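Local atomic coordinates of cytosol aminopeptidase (PDB entry 3IJ3), a protein that probably removes amino acids one at a time from the N-termini of peptides, as a manganese-dependent metalloaminopeptidase of the M17 family. Residues Q114-R117 against D118-E121; G265-L268 against L269-K272. All coordinates share one frame; numbering follows the deposited sequence. Where two conformers were deposited one is given.

Interaction 1: residues Q114-R117 against D118-E121; sequences QLNR and DDFE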
ATOM      1  N   GLN A 114       1.173 -50.954  20.965  0.50 11.84           N
ATOM      2  CA  GLN A 114       2.027 -51.624  20.011  0.50 12.09           C
ATOM      3  C   GLN A 114       1.311 -51.697  18.690  0.50 13.02           C
ATOM      4  O   GLN A 114       0.077 -51.719  18.642  0.50 13.35           O
ATOM      5  CB  GLN A 114       2.341 -53.057  20.468  0.50 12.79           C
ATOM      6  CG  GLN A 114       1.120 -53.954  20.400  0.50 11.30           C
ATOM      7  CD  GLN A 114       1.357 -55.360  20.899  0.50 15.54           C
ATOM      8  OE1 GLN A 114       2.400 -55.670  21.477  0.50 16.37           O
ATOM      9  NE2 GLN A 114       0.365 -56.219  20.703  0.50 19.58           N
ATOM     10  N   LEU A 115       2.092 -51.719  17.616  1.00 13.38           N
ATOM     11  CA  LEU A 115       1.579 -51.899  16.260  1.00 14.00           C
ATOM     12  C   LEU A 115       1.814 -53.367  15.939  1.00 15.86           C
ATOM     13  O   LEU A 115       2.603 -54.031  16.628  1.00 17.01           O
ATOM     14  CB  LEU A 115       2.351 -51.058  15.249  1.00 14.99           C
ATOM     15  CG  LEU A 115       2.315 -49.549  15.484  1.00 14.34           C
ATOM     16  CD1 LEU A 115       2.912 -48.854  14.235  1.00 12.11           C
ATOM     17  CD2 LEU A 115       0.902 -49.085  15.748  1.00 15.09           C
ATOM     18  N   ASN A 116       1.146 -53.876  14.904  1.00 16.03           N
ATOM     19  CA  ASN A 116       1.330 -55.267  14.446  1.00 17.49           C
ATOM     20  C   ASN A 116       1.885 -55.249  13.025  1.00 17.31           C
ATOM     21  O   ASN A 116       1.277 -54.695  12.118  1.00 16.29           O
ATOM     22  CB  ASN A 116       0.001 -56.038  14.499  1.00 17.57           C
ATOM     23  CG  ASN A 116       0.119 -57.486  14.017  1.00 23.30           C
ATOM     24  OD1 ASN A 116       1.160 -57.918  13.515  1.00 26.40           O
ATOM     25  ND2 ASN A 116      -0.965 -58.245  14.179  1.00 28.38           N
ATOM     26  N   ARG A 117       3.057 -55.854  12.851  1.00 18.79           N
ATOM     27  CA  ARG A 117       3.739 -55.943  11.548  1.00 20.54           C
ATOM     28  C   ARG A 117       2.832 -56.504  10.462  1.00 20.13           C
ATOM     29  O   ARG A 117       2.876 -56.059   9.315  1.00 19.51           O
ATOM     30  CB  ARG A 117       5.012 -56.792  11.726  1.00 21.80           C
ATOM     31  CG  ARG A 117       5.812 -57.216  10.495  1.00 27.88           C
ATOM     32  CD  ARG A 117       6.274 -56.072   9.608  1.00 36.32           C
ATOM     33  NE  ARG A 117       5.346 -55.796   8.511  1.00 41.84           N
ATOM     34  CZ  ARG A 117       5.392 -56.382   7.312  1.00 45.40           C
ATOM     35  NH1 ARG A 117       4.495 -56.062   6.395  1.00 48.63           N
ATOM     36  NH2 ARG A 117       6.321 -57.288   7.016  1.00 47.56           N
ATOM     37  N   ASP A 118       1.985 -57.462  10.837  1.00 19.99           N
ATOM     38  CA  ASP A 118       1.065 -58.088   9.894  1.00 21.08           C
ATOM     39  C   ASP A 118       0.020 -57.144   9.315  1.00 20.91           C
ATOM     40  O   ASP A 118      -0.606 -57.483   8.324  1.00 21.80           O
ATOM     41  CB  ASP A 118       0.361 -59.285  10.546  1.00 22.33           C
ATOM     42  CG  ASP A 118       1.302 -60.439  10.816  1.00 25.62           C
ATOM     43  OD1 ASP A 118       2.476 -60.376  10.387  1.00 30.59           O
ATOM     44  OD2 ASP A 118       0.856 -61.416  11.445  1.00 33.33           O
ATOM     45  N   ASP A 119      -0.176 -55.976   9.928  1.00 19.84           N
ATOM     46  CA  ASP A 119      -1.149 -54.993   9.428  1.00 19.49           C
ATOM     47  C   ASP A 119      -0.606 -54.137   8.289  1.00 19.82           C
ATOM     48  O   ASP A 119      -1.344 -53.325   7.740  1.00 20.18           O
ATOM     49  CB  ASP A 119      -1.599 -54.050  10.561  1.00 20.00           C
ATOM     50  CG  ASP A 119      -2.465 -54.725  11.589  1.00 20.54           C
ATOM     51  OD1 ASP A 119      -3.123 -55.731  11.261  1.00 25.36           O
ATOM     52  OD2 ASP A 119      -2.514 -54.234  12.738  1.00 19.76           O
ATOM     53  N   PHE A 120       0.673 -54.311   7.945  1.00 18.80           N
ATOM     54  CA  PHE A 120       1.327 -53.529   6.886  1.00 19.62           C
ATOM     55  C   PHE A 120       1.781 -54.394   5.717  1.00 21.53           C
ATOM     56  O   PHE A 120       2.113 -55.559   5.895  1.00 20.72           O
ATOM     57  CB  PHE A 120       2.500 -52.763   7.492  1.00 19.13           C
ATOM     58  CG  PHE A 120       2.078 -51.858   8.614  1.00 16.46           C
ATOM     59  CD1 PHE A 120       1.717 -50.540   8.363  1.00 15.20           C
ATOM     60  CD2 PHE A 120       1.974 -52.344   9.912  1.00 15.93           C
ATOM     61  CE1 PHE A 120       1.280 -49.713   9.395  1.00 16.58           C
ATOM     62  CE2 PHE A 120       1.539 -51.518  10.958  1.00 14.59           C
ATOM     63  CZ  PHE A 120       1.195 -50.204  10.698  1.00 16.74           C
ATOM     64  N   GLU A 121       1.778 -53.802   4.526  1.00 23.58           N
ATOM     65  CA  GLU A 121       2.175 -54.486   3.280  1.00 25.70           C
ATOM     66  C   GLU A 121       3.655 -54.882   3.280  1.00 25.05           C
ATOM     67  O   GLU A 121       4.027 -55.935   2.763  1.00 25.45           O
ATOM     68  CB  GLU A 121       1.892 -53.548   2.100  1.00 26.85           C
ATOM     69  CG  GLU A 121       2.315 -54.053   0.695  1.00 32.32           C
ATOM     70  CD  GLU A 121       2.194 -52.949  -0.368  1.00 38.58           C
ATOM     71  OE1 GLU A 121       1.388 -52.010  -0.164  1.00 43.33           O
ATOM     72  OE2 GLU A 121       2.904 -53.009  -1.398  1.00 43.00           O
TER
HETATM   73  O   HOH W   1      -0.867 -52.398  13.736  1.00 15.11           O
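Asn116 folds its side chain forward onto the backbone of Asp118, so that OD1 accepts the N-H of Asp118 at 2.8 Å and closes an Asx turn. With CG anti to the backbone N (chi1 179°), the short amide arm lies beside its own carbonyl carbon and faces the oncoming chain; asparagine is just long enough for this. The donor stands well above the plane of the amide C=O, and the amide and the Asp118 carboxylate are turned 41° from each other. Main-chain bonds from Asp119 N to Asn116 O (2.9 Å) and from Phe120 N to Arg117 O (3.1 Å) follow, giving overlapping 3-10 turns. The short carboxylate of Asp119 suits its place by taking, through OD2, a bond from the water that Asn116 N also holds. Phe120 brings its ring edge to the same turn: CD2 lies 3.3 Å from Asn116 O, while CZ comes to 4.2 Å from Leu115 CD1, two buried apolar side chains meeting at a slant. Arg117, bent at chi2 and chi3, carries its guanidinium forward along the chain, where Phe120 O lies at its edge by NH1; the modelled separation is very short, so that bond is doubtful in detail. The firmer partner of the arginine is Asp123, a salt bridge through NH2 at the start of helix 123-135. The whole turn thus links strand 111-114 to that helix, with apolar Leu115 packed against Tyr126, Ala129 and Leu130 of the helix and Ile40 of strand 38-43.

Interaction 2: residues G265-L268 against L269-K272; sequences GGML and LMKK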
ATOM      1  N   GLY A 265       4.345  -8.897   8.482  1.00 25.55           N
ATOM      2  CA  GLY A 265       3.907 -10.253   8.154  1.00 25.80           C
ATOM      3  C   GLY A 265       5.058 -11.039   7.568  1.00 25.41           C
ATOM      4  O   GLY A 265       5.239 -12.232   7.857  1.00 25.57           O
ATOM      5  N   GLY A 266       5.870 -10.385   6.731  1.00 24.28           N
ATOM      6  CA  GLY A 266       7.008 -11.069   6.136  1.00 23.69           C
ATOM      7  C   GLY A 266       8.140 -11.397   7.114  1.00 20.99           C
ATOM      8  O   GLY A 266       8.883 -12.331   6.912  1.00 21.99           O
ATOM      9  N   MET A 267       8.267 -10.638   8.182  1.00 20.81           N
ATOM     10  CA  MET A 267       9.363 -10.841   9.113  1.00 19.33           C
ATOM     11  C   MET A 267       9.007 -11.786  10.280  1.00 18.21           C
ATOM     12  O   MET A 267       9.877 -12.329  10.960  1.00 17.09           O
ATOM     13  CB  MET A 267       9.782  -9.459   9.653  1.00 21.06           C
ATOM     14  CG  MET A 267      11.238  -9.360  10.021  1.00 20.82           C
ATOM     15  SD  MET A 267      11.681  -7.849  10.921  1.00 18.83           S
ATOM     16  CE  MET A 267      11.415  -6.499   9.753  1.00 17.29           C
ATOM     17  N   LEU A 268       7.718 -12.022  10.479  1.00 17.29           N
ATOM     18  CA  LEU A 268       7.266 -12.765  11.639  1.00 18.08           C
ATOM     19  C   LEU A 268       7.894 -14.133  11.836  1.00 17.80           C
ATOM     20  O   LEU A 268       8.162 -14.529  12.971  1.00 19.68           O
ATOM     21  CB  LEU A 268       5.738 -12.886  11.597  1.00 18.65           C
ATOM     22  CG  LEU A 268       5.064 -13.500  12.799  1.00 21.82           C
ATOM     23  CD1 LEU A 268       5.403 -12.744  14.063  1.00 24.59           C
ATOM     24  CD2 LEU A 268       3.551 -13.549  12.555  1.00 25.13           C
ATOM     25  N   LEU A 269       8.082 -14.891  10.758  1.00 16.00           N
ATOM     26  CA  LEU A 269       8.647 -16.257  10.886  1.00 17.19           C
ATOM     27  C   LEU A 269      10.137 -16.327  10.607  1.00 16.10           C
ATOM     28  O   LEU A 269      10.696 -17.423  10.552  1.00 17.46           O
ATOM     29  CB  LEU A 269       7.955 -17.202   9.892  1.00 17.64           C
ATOM     30  CG  LEU A 269       6.441 -17.367  10.037  1.00 19.71           C
ATOM     31  CD1 LEU A 269       5.963 -18.443   9.091  1.00 21.18           C
ATOM     32  CD2 LEU A 269       6.043 -17.712  11.464  1.00 20.90           C
ATOM     33  N   MET A 270      10.808 -15.176  10.522  1.00 15.80           N
ATOM     34  CA  MET A 270      12.186 -15.152  10.056  1.00 15.10           C
ATOM     35  C   MET A 270      13.270 -15.790  10.926  1.00 14.78           C
ATOM     36  O   MET A 270      14.410 -15.891  10.496  1.00 17.35           O
ATOM     37  CB  MET A 270      12.559 -13.794   9.531  1.00 17.31           C
ATOM     38  CG  MET A 270      11.856 -13.444   8.246  1.00 18.52           C
ATOM     39  SD  MET A 270      12.188 -14.591   6.851  1.00 20.64           S
ATOM     40  CE  MET A 270      10.737 -15.663   6.926  1.00 24.47           C
ATOM     41  N   LYS A 271      12.914 -16.217  12.127  1.00 15.13           N
ATOM     42  CA  LYS A 271      13.832 -17.054  12.918  1.00 15.35           C
ATOM     43  C   LYS A 271      14.084 -18.346  12.106  1.00 14.60           C
ATOM     44  O   LYS A 271      15.064 -19.052  12.337  1.00 15.17           O
ATOM     45  CB  LYS A 271      13.246 -17.400  14.295  1.00 15.43           C
ATOM     46  CG  LYS A 271      12.033 -18.324  14.283  1.00 14.97           C
ATOM     47  CD  LYS A 271      11.499 -18.540  15.693  1.00 15.28           C
ATOM     48  CE  LYS A 271      10.344 -19.514  15.688  1.00 14.54           C
ATOM     49  NZ  LYS A 271       9.778 -19.878  17.038  1.00 14.02           N
ATOM     50  N   LYS A 272      13.204 -18.667  11.140  1.00 15.61           N
ATOM     51  CA  LYS A 272      13.366 -19.907  10.358  1.00 15.65           C
ATOM     52  C   LYS A 272      14.266 -19.776   9.172  1.00 16.42           C
ATOM     53  O   LYS A 272      14.469 -20.771   8.456  1.00 14.53           O
ATOM     54  CB  LYS A 272      12.008 -20.465   9.865  1.00 16.67           C
ATOM     55  CG  LYS A 272      11.434 -19.808   8.595  1.00 16.63           C
ATOM     56  CD  LYS A 272      10.107 -20.445   8.228  1.00 17.04           C
ATOM     57  CE  LYS A 272       9.436 -19.783   7.027  1.00 18.87           C
ATOM     58  NZ  LYS A 272      10.248 -19.972   5.785  1.00 17.47           N
TER
HETATM   59  O   HOH W   2       7.178 -14.466   8.058  1.00 25.56           O
HETATM   60  O   HOH W   3      10.725 -15.189  13.931  1.00 15.93           O
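Met267 and Met270 close a type I beta turn, Met270 N donating to Met267 O at 3.0 Å, through which helix 264-267 gives way to the 3-10 segment that begins at Met270. The donor rises above the plane of that carbonyl, yet the N-H points at the oxygen with little bend (163°). Met270 then doubles back on the helix end. Its CG, anti to the carbonyl carbon (chi1 -69°), lies 3.4 Å from Gly266 O, and further bends bring CE to 3.8 Å from the same oxygen. The unbranched thioether, bent at chi2 and chi3, can fold along the helix end and lay both carbons beside that one carbonyl. Met267 leaves the backbone away from residues 269-272, its CG no nearer than 4.5 Å to Met270 CG; it packs on Leu259 of a second subunit. Leu268 and Leu269 occupy the two central positions of the turn, and Leu269 rests on Trp453 of strand 445-454. Two waters do what direct bonds do not. One accepts from Leu269 N at 2.9 Å and donates to Gly265 O, with a weak second bond to Gly266 O; the other spans Leu268 O and Lys271 N. Lys271 and Lys272, both buried, send their ammonium groups elsewhere, to Asn178 O and Phe451 O respectively, Lys272 adding a cation-pi contact with Phe451. The chemistry is thus a polar, hydrated backbone turn carrying apolar side chains. It sets the side chain of Met270 about 5 Å from the lithium ion held by Lys250, Asp255, Asp273 and Glu334, and beside Thr361, a position consistent with lining the substrate pocket, as a methionine does in related leucine aminopeptidases.

Interaction 1 comes first along the chain, in the N-terminal domain, and interaction 2 follows in the catalytic domain. Their centres lie 41 Å apart on opposite sides of the chain's centre, the nearest atoms being separated by about 30 Å, and they share no helix or sheet. Residues 114-121 carry the chain from the six-stranded mixed sheet into helix 123-135, whereas residues 265-272 carry it out of helix 264-267 toward helix 275-289, beside the large branched sheet and the metal site. No other subunit of the six-chain assembly touches interaction 1. The first is therefore a connection within the N-terminal domain, far from the metal; the second shapes the surroundings of the metal site and meets a neighbouring subunit.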